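Local coordinates for phytochromobilin synthase (Solanum lycopersicum, PDB 6KME), which probably catalyses the ferredoxin-dependent reduction of biliverdin IX alpha, which it holds bound in this crystal, to phytochromobilin, at residues S60-M65 with R247-D252; L83-C88 with T259-N264; T168-R173 with S293-S298; L172-P177 with H229-W234. The protein carries 1 engineered substitution. One frame throughout, in Å; residues are numbered along the deposited sequence.

Interactions 3 and 4 touch the bound biliverdin, while interactions 1 and 2 each bring one side chain near it. Interactions 3 and 4 start from the same loop and share L172 and R173; their centres lie about 12 Å apart, and E170 packs on W234 between them. Interactions 1 and 2 both use helix 251-262 and reach the same antiparallel sheet, with centres about 15 Å apart; L248 and L87 bring their side chains to about 6 and 5 Å of the bilin. Interaction 2 also touches interaction 4, where N264 and F263 pack on L232. Interactions 1 and 3 are farthest apart, about 29 Å between centres.

Interaction 1: S60-M65 with R247-D252; sequences SSLLSM and RLIGED
I249 turns CG1 into the position between its backbone N and carbonyl carbon (chi1 59°), which sends CD1 out to L62 and leaves CG2 facing L63 O and S64 CA. M65 reaches the same helix end through a bend at chi3 (-69°) that brings its methyl group to the backbone of R247 and G250. The evidence for I249 is its two branches: CD1 lies 3.8 Å from CD2 of L62, the two side chains crossing at about a right angle, while CG2 stands 3.7 Å from the carbonyl O of L63. For M65, the terminal CE comes within 3.7 Å of R247 O and 3.8 Å of G250 N, with CG alongside the I249 carbonyl carbon. A single hydrogen bond fixes the two backbones: M65 N donates a hydrogen bond to L248 O at 2.8 Å, and the N-H...O angle of 165° makes it nearly straight. The acceptor belongs to the last turn of helix 242-249, and the donor follows strand 51-63, an outermost strand of the seven-stranded antiparallel sheet of the bilin reductase fold. G250 leaves helical angles with positive phi and is also the N-cap of helix 251-262, so the chain passes from one helix to the next beside M65. S64 brings its CA to 3.3 Å from L248 O, and its CB lies 4.1 Å from L248 CD2; its hydroxyl bonds instead to D66 and to the backbone N of T69. V257 of helix 251-262 touches both L62 and I249. The L63 side chain, which starts away from the helix, comes within about 5 Å of a bound magnesium ion.

Interaction 2: L83-C88 with T259-N264; sequences LLRSLC and TKFLFN
R85 crosses from the sheet to the end of helix 251-262, and its chain meets F261 first and L262 farther out. Its CB lies 3.8 Å from CZ of F261. CG then sits above the same ring, 4.2 Å from the centroid and displaced from its centre, in a CH-pi contact. The chain bends at chi2 (-71°), and CD leads on toward the carbonyl of L262. There the guanidinium binds side-on, with two nitrogens to one oxygen: R85 NE lies 2.8 Å from L262 O, in the carbonyl plane and on a lone pair, with an N-H...O angle of 148°. R85 NH2 meets the same L262 O at 3.0 Å, its approach tilted from that plane. This double grip limits rotation of the guanidinium, while NH1 turns to a salt bridge with D99 on the neighbouring strand. CD2 of L262 lies over one face of the group, and F263 CE1 meets it near its plane, 3.7 Å from R85 NH2.

On either side of R85 in the strand, leucines complete the interface. L83 CD2 rests 3.8 Å from N264 CB, and L87 CB lies 3.9 Å from L262 CD2. The F261 ring is turned so that its edge, through CZ, faces S86 O at 3.6 Å. N264 is held within its own turn by a bond from ND2 to K260 O. L83, R85 and L87 thus pack on this helix, whereas L84, S86 and C88 of the same strand touch helix 34-47 on the opposite face, so the sheet lies between two helical layers, as in the three-layered alpha/beta/alpha sandwich of ferredoxin-dependent bilin reductases.

Interaction 3: T168-R173 with S293-S298; sequences TSESLR and SMIGKS. With BLA (biliverdine IX alpha), chain B.
The E170 carboxylate receives S293 and I295 through its two oxygens, both on the syn side. S293 OG donates to OE1 of E170 at 2.7 Å along the syn lone pair, while I295 N reaches E170 OE2 at 3.0 Å from 20° out of the carboxylate plane. The other flat group is the R173 guanidinium, which in one of its two modelled conformers has CG of E170 over one face and I295 CD1 obliquely near NH2. A bend at chi2 (86°) turns the E170 carboxylate to the 293-295 turn. S293 OG serves twice, since it also accepts from G296 N at 2.8 Å, an ST motif. S169 OG donates to the carbonyl O of G296 at 2.8 Å, and T168 pairs with K297 as a non-hydrogen-bonded antiparallel bridge.

Beyond this bridge lies the bilin. T168 N donates to O1A of a propionate at 2.9 Å and T168 OG1 to its O2A at 2.6 Å, while the extended K297 chain runs alongside that group. S171 OG donates to the bilin oxygen OB at 2.7 Å. With N116 and R292, which also bond to the ligand, T168, S171 and K297 make up a polar part of the biliverdin pocket.

Interaction 4: L172-P177 with H229-W234; sequences LRFFSP and HRYLTW. With BLA (biliverdine IX alpha), chain B.
F174 and W234 lie as an offset stack: the phenyl ring and the five-membered ring of the indole have centroids 4.4 Å apart and planes inclined by 24°. The overlap is at the rim, where F174 CE2 comes within 3.5 Å of W234 CD1. W234 reaches this position with CG anti to its own backbone N (chi1 167°). One face of the phenyl ring has CB of R173 near its rim, so F174 touches both its preceding neighbour and the helix.

Two more side chains of helix 218-238 meet the same ring. The extended R230 chain lays one face of its guanidinium over CZ of F174, the planes 34° apart, with R230 NH1 3.7 Å from F174 CE1. Y231 approaches obliquely, its CD1 at 3.9 Å from CD1 of F174, while its hydroxyl bonds to N131 and R235. F278 adds an edge-to-face partner to W234.

The bilin completes the set. Its vinyl carbon CBB lies 3.7 Å from CB of F174, and F175 CE1 stands 3.8 Å from CAB of the same vinyl group. OB of the ligand sits in the plane of the indole at its edge, 3.7 Å from NE1 of W234. F174, F175 and W234 thus line one end of the tetrapyrrole, an aromatic part of the biliverdin pocket between loop 172-177 and helix 218-238.

Interaction 1: S60-M65 with R247-D252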
# COMPACT_ATOMS: atom_id res chain seq x y z
N SER A 60 -10.35 16.41 0.05
CA SER A 60 -10.55 16.46 -1.39
C SER A 60 -9.39 17.17 -2.08
O SER A 60 -8.78 16.62 -3.00
CB SER A 60 -11.88 17.14 -1.73
OG SER A 60 -11.90 18.47 -1.23
N SER A 61 -9.09 18.38 -1.63
CA SER A 61 -8.04 19.19 -2.24
C SER A 61 -7.32 19.97 -1.16
O SER A 61 -7.95 20.55 -0.26
CB SER A 61 -8.61 20.14 -3.29
OG SER A 61 -7.60 20.98 -3.81
N LEU A 62 -5.99 20.02 -1.25
CA LEU A 62 -5.18 20.68 -0.25
C LEU A 62 -3.95 21.26 -0.95
O LEU A 62 -3.26 20.54 -1.68
CB LEU A 62 -4.79 19.68 0.84
CG LEU A 62 -4.62 20.11 2.29
CD1 LEU A 62 -5.83 20.91 2.78
CD2 LEU A 62 -4.40 18.86 3.14
N LEU A 63 -3.68 22.54 -0.74
CA LEU A 63 -2.46 23.14 -1.27
C LEU A 63 -1.34 23.02 -0.25
O LEU A 63 -1.57 23.07 0.96
CB LEU A 63 -2.65 24.62 -1.62
CG LEU A 63 -3.45 24.98 -2.87
CD1 LEU A 63 -3.18 26.43 -3.25
CD2 LEU A 63 -3.11 24.05 -4.01
N SER A 64 -0.12 22.86 -0.75
CA SER A 64 1.05 22.96 0.11
C SER A 64 1.14 24.37 0.71
O SER A 64 0.51 25.32 0.24
CB SER A 64 2.32 22.63 -0.67
OG SER A 64 2.59 23.63 -1.64
N MET A 65 1.95 24.49 1.78
CA MET A 65 2.07 25.78 2.47
C MET A 65 2.62 26.87 1.56
O MET A 65 2.27 28.04 1.73
CB MET A 65 2.96 25.63 3.71
CG MET A 65 2.39 24.66 4.74
SD MET A 65 3.32 24.60 6.29
CE MET A 65 4.85 23.81 5.76
N ARG A 247 6.67 18.13 4.93
CA ARG A 247 7.26 19.30 4.29
C ARG A 247 6.23 20.08 3.48
O ARG A 247 6.28 21.32 3.42
CB ARG A 247 8.43 18.87 3.40
CG ARG A 247 8.81 19.90 2.34
CD ARG A 247 10.16 19.64 1.70
NE ARG A 247 10.26 18.34 1.05
CZ ARG A 247 9.67 18.02 -0.10
NH1 ARG A 247 8.91 18.91 -0.73
NH2 ARG A 247 9.83 16.82 -0.61
N LEU A 248 5.28 19.38 2.85
CA LEU A 248 4.32 20.06 1.98
C LEU A 248 3.27 20.82 2.78
O LEU A 248 3.04 22.01 2.53
CB LEU A 248 3.65 19.04 1.05
CG LEU A 248 4.53 18.44 -0.06
CD1 LEU A 248 3.76 17.33 -0.77
CD2 LEU A 248 4.94 19.50 -1.04
N ILE A 249 2.62 20.16 3.74
CA ILE A 249 1.46 20.76 4.40
C ILE A 249 1.65 20.95 5.90
O ILE A 249 0.71 21.38 6.60
CB ILE A 249 0.18 19.95 4.11
CG1 ILE A 249 0.31 18.50 4.60
CG2 ILE A 249 -0.18 20.03 2.63
CD1 ILE A 249 -1.05 17.69 4.47
N GLY A 250 2.84 20.68 6.42
CA GLY A 250 3.13 20.88 7.83
C GLY A 250 2.79 19.65 8.66
O GLY A 250 2.04 18.77 8.25
N GLU A 251 3.38 19.58 9.85
CA GLU A 251 3.26 18.36 10.65
C GLU A 251 1.82 18.08 11.07
O GLU A 251 1.37 16.93 11.02
CB GLU A 251 4.16 18.44 11.89
CG GLU A 251 3.85 17.32 12.88
CD GLU A 251 5.02 16.97 13.79
OE1 GLU A 251 5.85 16.13 13.38
OE2 GLU A 251 5.09 17.52 14.91
N ASP A 252 1.09 19.10 11.51
CA ASP A 252 -0.26 18.88 12.04
C ASP A 252 -1.21 18.32 10.98
O ASP A 252 -1.88 17.31 11.22
CB ASP A 252 -0.81 20.19 12.62
CG ASP A 252 -2.18 20.00 13.24
OD1 ASP A 252 -2.25 19.42 14.35
OD2 ASP A 252 -3.19 20.41 12.62

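Interaction 2: L83-C88 with T259-N264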
# COMPACT_ATOMS: atom_id res chain seq x y z
N LEU A 83 -12.71 0.80 2.15
CA LEU A 83 -12.19 2.10 1.73
C LEU A 83 -11.31 1.92 0.51
O LEU A 83 -10.33 1.17 0.56
CB LEU A 83 -11.40 2.78 2.86
CG LEU A 83 -10.78 4.11 2.44
CD1 LEU A 83 -11.85 5.10 1.91
CD2 LEU A 83 -9.98 4.73 3.59
N LEU A 84 -11.65 2.61 -0.57
CA LEU A 84 -10.78 2.76 -1.72
C LEU A 84 -10.42 4.23 -1.78
O LEU A 84 -11.31 5.08 -1.91
CB LEU A 84 -11.48 2.32 -3.01
CG LEU A 84 -10.71 2.38 -4.32
CD1 LEU A 84 -9.61 1.36 -4.30
CD2 LEU A 84 -11.66 2.11 -5.51
N ARG A 85 -9.12 4.55 -1.69
CA ARG A 85 -8.74 5.95 -1.58
C ARG A 85 -7.44 6.21 -2.34
O ARG A 85 -6.56 5.35 -2.45
CB ARG A 85 -8.64 6.39 -0.10
CG ARG A 85 -7.25 6.33 0.54
CD ARG A 85 -6.77 4.91 0.76
NE ARG A 85 -5.49 4.82 1.49
CZ ARG A 85 -4.29 4.95 0.92
NH1 ARG A 85 -4.19 5.21 -0.37
NH2 ARG A 85 -3.18 4.83 1.66
N SER A 86 -7.35 7.42 -2.90
CA SER A 86 -6.17 7.84 -3.64
C SER A 86 -5.73 9.22 -3.18
O SER A 86 -6.55 10.09 -2.87
CB SER A 86 -6.43 7.86 -5.15
OG SER A 86 -7.39 8.84 -5.48
N LEU A 87 -4.42 9.39 -3.13
CA LEU A 87 -3.78 10.70 -2.99
C LEU A 87 -2.89 10.86 -4.20
O LEU A 87 -2.10 9.97 -4.52
CB LEU A 87 -2.97 10.79 -1.69
CG LEU A 87 -2.00 11.98 -1.58
CD1 LEU A 87 -2.75 13.32 -1.52
CD2 LEU A 87 -1.09 11.84 -0.37
N CYS A 88 -3.06 11.97 -4.92
CA CYS A 88 -2.28 12.25 -6.10
C CYS A 88 -1.66 13.63 -5.97
O CYS A 88 -2.35 14.60 -5.67
CB CYS A 88 -3.14 12.15 -7.37
SG CYS A 88 -2.14 12.26 -8.87
N THR A 259 -3.45 9.65 9.41
CA THR A 259 -4.20 8.78 10.30
C THR A 259 -5.70 8.75 10.01
O THR A 259 -6.36 7.75 10.33
CB THR A 259 -4.01 9.22 11.75
OG1 THR A 259 -4.42 10.58 11.89
CG2 THR A 259 -2.54 9.08 12.15
N LYS A 260 -6.26 9.82 9.43
CA LYS A 260 -7.70 9.87 9.19
C LYS A 260 -8.09 9.64 7.74
O LYS A 260 -9.27 9.36 7.46
CB LYS A 260 -8.26 11.22 9.66
CG LYS A 260 -8.07 11.47 11.15
CD LYS A 260 -9.02 12.54 11.64
CE LYS A 260 -8.64 13.03 13.03
NZ LYS A 260 -7.44 13.92 13.00
N PHE A 261 -7.14 9.72 6.80
CA PHE A 261 -7.45 9.48 5.39
C PHE A 261 -6.65 8.30 4.85
O PHE A 261 -7.23 7.26 4.54
CB PHE A 261 -7.25 10.74 4.55
CG PHE A 261 -7.55 10.54 3.09
CD1 PHE A 261 -8.86 10.54 2.64
CD2 PHE A 261 -6.51 10.31 2.18
CE1 PHE A 261 -9.15 10.33 1.30
CE2 PHE A 261 -6.78 10.11 0.84
CZ PHE A 261 -8.11 10.12 0.40
N LEU A 262 -5.32 8.43 4.73
CA LEU A 262 -4.55 7.38 4.06
C LEU A 262 -4.67 6.06 4.79
O LEU A 262 -4.80 5.00 4.16
CB LEU A 262 -3.07 7.78 3.97
CG LEU A 262 -2.78 8.99 3.06
CD1 LEU A 262 -1.33 9.40 3.20
CD2 LEU A 262 -3.11 8.66 1.59
N PHE A 263 -4.62 6.08 6.12
CA PHE A 263 -4.72 4.86 6.90
C PHE A 263 -5.90 4.96 7.85
O PHE A 263 -5.86 4.46 8.98
CB PHE A 263 -3.39 4.56 7.57
CG PHE A 263 -2.29 4.49 6.56
CD1 PHE A 263 -2.30 3.48 5.60
CD2 PHE A 263 -1.36 5.50 6.45
CE1 PHE A 263 -1.35 3.45 4.60
CE2 PHE A 263 -0.40 5.47 5.46
CZ PHE A 263 -0.39 4.45 4.53
N ASN A 264 -6.96 5.60 7.37
CA ASN A 264 -8.25 5.61 8.04
C ASN A 264 -8.59 4.21 8.53
O ASN A 264 -8.43 3.22 7.80
CB ASN A 264 -9.33 6.11 7.07
CG ASN A 264 -10.72 6.05 7.66
OD1 ASN A 264 -11.38 5.02 7.61
ND2 ASN A 264 -11.18 7.17 8.22

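Interaction 3: T168-R173 with S293-S298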
# COMPACT_ATOMS: atom_id res chain seq x y z
N THR A 168 14.03 -1.48 4.29
CA THR A 168 13.60 -1.70 5.67
C THR A 168 13.14 -3.14 5.88
O THR A 168 12.22 -3.61 5.19
CB THR A 168 12.47 -0.70 5.99
OG1 THR A 168 12.99 0.63 5.95
CG2 THR A 168 11.79 -0.98 7.35
N SER A 169 13.80 -3.88 6.80
CA SER A 169 13.53 -5.31 6.90
C SER A 169 12.10 -5.58 7.38
O SER A 169 11.47 -6.55 6.93
CB SER A 169 14.53 -5.99 7.84
OG SER A 169 15.80 -6.15 7.22
N GLU A 170 11.58 -4.74 8.27
CA GLU A 170 10.22 -4.90 8.78
C GLU A 170 9.17 -4.75 7.68
O GLU A 170 8.04 -5.22 7.85
CB GLU A 170 9.95 -3.90 9.91
CG GLU A 170 10.74 -4.18 11.19
CD GLU A 170 12.16 -3.57 11.20
OE1 GLU A 170 12.62 -3.09 10.15
OE2 GLU A 170 12.80 -3.54 12.27
N SER A 171 9.50 -4.09 6.56
CA SER A 171 8.54 -3.93 5.47
C SER A 171 8.21 -5.26 4.81
O SER A 171 7.08 -5.45 4.33
CB SER A 171 9.07 -2.93 4.44
OG SER A 171 9.15 -1.63 4.99
N LEU A 172 9.15 -6.22 4.82
CA LEU A 172 8.89 -7.51 4.18
C LEU A 172 7.78 -8.28 4.88
O LEU A 172 7.13 -9.13 4.25
CB LEU A 172 10.15 -8.37 4.15
CG LEU A 172 11.11 -8.30 2.95
CD1 LEU A 172 11.77 -9.66 2.80
CD2 LEU A 172 10.44 -7.92 1.67
N ARG A 173 7.57 -8.04 6.18
CA ARG A 173 6.45 -8.65 6.91
C ARG A 173 5.13 -8.45 6.18
O ARG A 173 4.19 -9.23 6.37
CB ARG A 173 6.34 -8.05 8.32
CG ARG A 173 7.60 -8.19 9.21
CD ARG A 173 7.58 -7.30 10.48
NE ARG A 173 8.78 -7.52 11.31
CZ ARG A 173 9.02 -6.92 12.48
NH1 ARG A 173 8.14 -6.05 12.97
NH2 ARG A 173 10.15 -7.18 13.15
N SER A 293 13.69 1.44 10.87
CA SER A 293 13.94 0.01 10.91
C SER A 293 14.80 -0.31 12.14
O SER A 293 15.93 0.16 12.23
CB SER A 293 14.66 -0.47 9.64
OG SER A 293 14.95 -1.86 9.70
N MET A 294 14.25 -1.10 13.07
CA MET A 294 15.07 -1.56 14.19
C MET A 294 16.10 -2.60 13.74
O MET A 294 17.20 -2.67 14.32
CB MET A 294 14.18 -2.16 15.29
CG MET A 294 13.34 -1.13 16.07
SD MET A 294 14.24 0.29 16.74
CE MET A 294 15.45 -0.51 17.78
N ILE A 295 15.76 -3.41 12.74
CA ILE A 295 16.66 -4.45 12.24
C ILE A 295 17.77 -3.84 11.37
O ILE A 295 18.94 -4.23 11.47
CB ILE A 295 15.84 -5.50 11.46
CG1 ILE A 295 14.92 -6.26 12.42
CG2 ILE A 295 16.75 -6.46 10.68
CD1 ILE A 295 13.76 -6.98 11.72
N GLY A 296 17.42 -2.85 10.56
CA GLY A 296 18.26 -2.35 9.49
C GLY A 296 17.74 -2.79 8.13
O GLY A 296 16.90 -3.69 8.00
N LYS A 297 18.24 -2.12 7.08
CA LYS A 297 17.85 -2.48 5.72
C LYS A 297 18.57 -3.75 5.30
O LYS A 297 19.77 -3.90 5.57
CB LYS A 297 18.19 -1.35 4.73
CG LYS A 297 17.32 -0.10 4.85
CD LYS A 297 17.54 0.84 3.66
CE LYS A 297 16.74 2.16 3.83
NZ LYS A 297 16.70 2.99 2.57
N SER A 298 17.86 -4.64 4.62
CA SER A 298 18.45 -5.90 4.18
C SER A 298 17.81 -6.32 2.86
O SER A 298 17.10 -5.54 2.22
CB SER A 298 18.29 -6.98 5.27
OG SER A 298 19.19 -8.04 5.02
CHA BLA B . 11.12 5.19 -0.31
NA BLA B . 9.00 3.74 0.01
C1A BLA B . 10.39 3.90 0.01
C2A BLA B . 10.98 2.61 0.37
C3A BLA B . 9.87 1.68 0.60
C4A BLA B . 8.66 2.40 0.37
CMA BLA B . 9.92 0.20 0.98
CAA BLA B . 12.52 2.39 0.50
CBA BLA B . 12.98 2.91 1.83
CGA BLA B . 12.90 1.78 2.92
O1A BLA B . 13.48 0.80 2.57
O2A BLA B . 12.29 2.11 3.90
CHB BLA B . 7.21 1.90 0.45
NB BLA B . 7.17 0.47 2.42
C1B BLA B . 6.49 1.18 1.40
C2B BLA B . 5.05 0.50 1.43
C3B BLA B . 4.93 -0.29 2.56
C4B BLA B . 6.30 -0.28 3.25
CMB BLA B . 3.98 0.96 0.46
OB BLA B . 6.67 -0.75 4.32
CAB BLA B . 3.92 -1.17 3.25
CBB BLA B . 3.82 -1.88 4.40
NC BLA B . 6.36 7.45 -0.91
C1C BLA B . 4.96 7.23 -0.95
C2C BLA B . 4.32 8.62 -0.94
C3C BLA B . 5.36 9.55 -0.90
C4C BLA B . 6.72 8.81 -0.88
CMC BLA B . 2.79 8.73 -0.97
OC BLA B . 4.58 6.07 -0.98
CAC BLA B . 5.20 11.03 -0.88
CBC BLA B . 4.27 11.86 -0.34
CHD BLA B . 8.04 9.16 -0.83
ND BLA B . 9.28 6.90 -0.55
C1D BLA B . 9.23 8.22 -0.67
C2D BLA B . 10.61 8.86 -0.66
C3D BLA B . 11.52 7.82 -0.53
C4D BLA B . 10.69 6.50 -0.45
CMD BLA B . 10.76 10.36 -0.78
CAD BLA B . 13.05 7.79 -0.45
CBD BLA B . 13.61 8.33 0.85
CGD BLA B . 13.34 7.43 2.13
O1D BLA B . 12.88 8.08 3.04
O2D BLA B . 13.64 6.25 1.97

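Interaction 4: L172-P177 with H229-W234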
# COMPACT_ATOMS: atom_id res chain seq x y z
N LEU A 172 9.15 -6.22 4.82
CA LEU A 172 8.89 -7.51 4.18
C LEU A 172 7.78 -8.28 4.88
O LEU A 172 7.13 -9.13 4.25
CB LEU A 172 10.15 -8.37 4.15
CG LEU A 172 11.11 -8.30 2.95
CD1 LEU A 172 11.77 -9.66 2.80
CD2 LEU A 172 10.44 -7.92 1.67
N ARG A 173 7.57 -8.04 6.18
CA ARG A 173 6.45 -8.65 6.91
C ARG A 173 5.13 -8.45 6.18
O ARG A 173 4.19 -9.23 6.37
CB ARG A 173 6.34 -8.05 8.32
CG ARG A 173 7.60 -8.19 9.21
CD ARG A 173 7.58 -7.30 10.48
NE ARG A 173 8.78 -7.52 11.31
CZ ARG A 173 9.02 -6.92 12.48
NH1 ARG A 173 8.14 -6.05 12.97
NH2 ARG A 173 10.15 -7.18 13.15
N PHE A 174 5.03 -7.39 5.37
CA PHE A 174 3.78 -6.97 4.76
C PHE A 174 3.72 -7.20 3.25
O PHE A 174 2.69 -6.90 2.64
CB PHE A 174 3.52 -5.49 5.09
CG PHE A 174 3.55 -5.19 6.56
CD1 PHE A 174 2.47 -5.53 7.38
CD2 PHE A 174 4.69 -4.62 7.15
CE1 PHE A 174 2.50 -5.27 8.75
CE2 PHE A 174 4.72 -4.36 8.53
CZ PHE A 174 3.62 -4.69 9.33
N PHE A 175 4.77 -7.72 2.63
CA PHE A 175 4.80 -7.85 1.18
C PHE A 175 4.47 -9.28 0.76
O PHE A 175 4.76 -10.24 1.48
CB PHE A 175 6.17 -7.45 0.61
CG PHE A 175 6.44 -5.96 0.65
CD1 PHE A 175 5.44 -5.06 0.99
CD2 PHE A 175 7.70 -5.47 0.35
CE1 PHE A 175 5.69 -3.70 1.02
CE2 PHE A 175 7.96 -4.09 0.38
CZ PHE A 175 6.96 -3.22 0.72
N SER A 176 3.88 -9.42 -0.42
CA SER A 176 3.53 -10.71 -1.00
C SER A 176 4.66 -11.21 -1.88
O SER A 176 5.60 -10.47 -2.18
CB SER A 176 2.24 -10.56 -1.81
OG SER A 176 2.54 -10.30 -3.16
N PRO A 177 4.62 -12.48 -2.31
CA PRO A 177 5.66 -12.98 -3.22
C PRO A 177 5.64 -12.36 -4.61
O PRO A 177 6.57 -12.61 -5.38
CB PRO A 177 5.38 -14.49 -3.30
CG PRO A 177 4.44 -14.79 -2.17
CD PRO A 177 3.66 -13.54 -1.95
N HIS A 229 -5.88 -3.74 11.27
CA HIS A 229 -5.52 -2.64 12.17
C HIS A 229 -4.02 -2.59 12.40
O HIS A 229 -3.42 -1.50 12.39
CB HIS A 229 -6.26 -2.78 13.51
CG HIS A 229 -5.98 -1.65 14.45
ND1 HIS A 229 -5.23 -1.81 15.60
CD2 HIS A 229 -6.31 -0.34 14.40
CE1 HIS A 229 -5.13 -0.65 16.22
NE2 HIS A 229 -5.78 0.26 15.51
N ARG A 230 -3.39 -3.75 12.58
CA ARG A 230 -1.94 -3.81 12.73
C ARG A 230 -1.23 -3.24 11.51
O ARG A 230 -0.25 -2.49 11.63
CB ARG A 230 -1.51 -5.26 12.98
CG ARG A 230 0.02 -5.49 13.13
CD ARG A 230 0.31 -6.98 13.42
NE ARG A 230 1.72 -7.31 13.28
CZ ARG A 230 2.28 -7.76 12.15
NH1 ARG A 230 1.54 -7.94 11.06
NH2 ARG A 230 3.59 -8.03 12.11
N TYR A 231 -1.72 -3.59 10.31
CA TYR A 231 -1.15 -3.07 9.07
C TYR A 231 -1.29 -1.55 8.98
O TYR A 231 -0.34 -0.85 8.64
CB TYR A 231 -1.84 -3.75 7.88
CG TYR A 231 -1.56 -3.18 6.51
CD1 TYR A 231 -0.61 -3.76 5.67
CD2 TYR A 231 -2.29 -2.08 6.02
CE1 TYR A 231 -0.36 -3.26 4.40
CE2 TYR A 231 -2.04 -1.57 4.76
CZ TYR A 231 -1.08 -2.17 3.95
OH TYR A 231 -0.83 -1.68 2.69
N LEU A 232 -2.49 -1.03 9.27
CA LEU A 232 -2.69 0.42 9.25
C LEU A 232 -1.82 1.10 10.29
O LEU A 232 -1.33 2.22 10.08
CB LEU A 232 -4.17 0.77 9.52
CG LEU A 232 -5.18 0.20 8.54
CD1 LEU A 232 -6.62 0.44 9.04
CD2 LEU A 232 -4.96 0.82 7.16
N THR A 233 -1.65 0.46 11.44
CA THR A 233 -0.86 1.06 12.51
C THR A 233 0.61 1.16 12.10
O THR A 233 1.25 2.20 12.31
CB THR A 233 -1.01 0.25 13.79
OG1 THR A 233 -2.37 0.32 14.24
CG2 THR A 233 -0.08 0.79 14.86
N TRP A 234 1.15 0.09 11.51
CA TRP A 234 2.52 0.13 11.02
C TRP A 234 2.71 1.27 10.02
O TRP A 234 3.59 2.12 10.18
CB TRP A 234 2.91 -1.20 10.38
CG TRP A 234 4.18 -1.08 9.59
CD1 TRP A 234 4.30 -0.94 8.23
CD2 TRP A 234 5.52 -1.04 10.11
NE1 TRP A 234 5.63 -0.82 7.88
CE2 TRP A 234 6.40 -0.88 9.01
CE3 TRP A 234 6.06 -1.14 11.40
CZ2 TRP A 234 7.79 -0.81 9.17
CZ3 TRP A 234 7.45 -1.07 11.55
CH2 TRP A 234 8.30 -0.91 10.44
CHA BLA B . 11.12 5.19 -0.31
NA BLA B . 9.00 3.74 0.01
C1A BLA B . 10.39 3.90 0.01
C2A BLA B . 10.98 2.61 0.37
C3A BLA B . 9.87 1.68 0.60
C4A BLA B . 8.66 2.40 0.37
CMA BLA B . 9.92 0.20 0.98
CAA BLA B . 12.52 2.39 0.50
CBA BLA B . 12.98 2.91 1.83
CGA BLA B . 12.90 1.78 2.92
O1A BLA B . 13.48 0.80 2.57
O2A BLA B . 12.29 2.11 3.90
CHB BLA B . 7.21 1.90 0.45
NB BLA B . 7.17 0.47 2.42
C1B BLA B . 6.49 1.18 1.40
C2B BLA B . 5.05 0.50 1.43
C3B BLA B . 4.93 -0.29 2.56
C4B BLA B . 6.30 -0.28 3.25
CMB BLA B . 3.98 0.96 0.46
OB BLA B . 6.67 -0.75 4.32
CAB BLA B . 3.92 -1.17 3.25
CBB BLA B . 3.82 -1.88 4.40
NC BLA B . 6.36 7.45 -0.91
C1C BLA B . 4.96 7.23 -0.95
C2C BLA B . 4.32 8.62 -0.94
C3C BLA B . 5.36 9.55 -0.90
C4C BLA B . 6.72 8.81 -0.88
CMC BLA B . 2.79 8.73 -0.97
OC BLA B . 4.58 6.07 -0.98
CAC BLA B . 5.20 11.03 -0.88
CBC BLA B . 4.27 11.86 -0.34
CHD BLA B . 8.04 9.16 -0.83
ND BLA B . 9.28 6.90 -0.55
C1D BLA B . 9.23 8.22 -0.67
C2D BLA B . 10.61 8.86 -0.66
C3D BLA B . 11.52 7.82 -0.53
C4D BLA B . 10.69 6.50 -0.45
CMD BLA B . 10.76 10.36 -0.78
CAD BLA B . 13.05 7.79 -0.45
CBD BLA B . 13.61 8.33 0.85
CGD BLA B . 13.34 7.43 2.13
O1D BLA B . 12.88 8.08 3.04
O2D BLA B . 13.64 6.25 1.97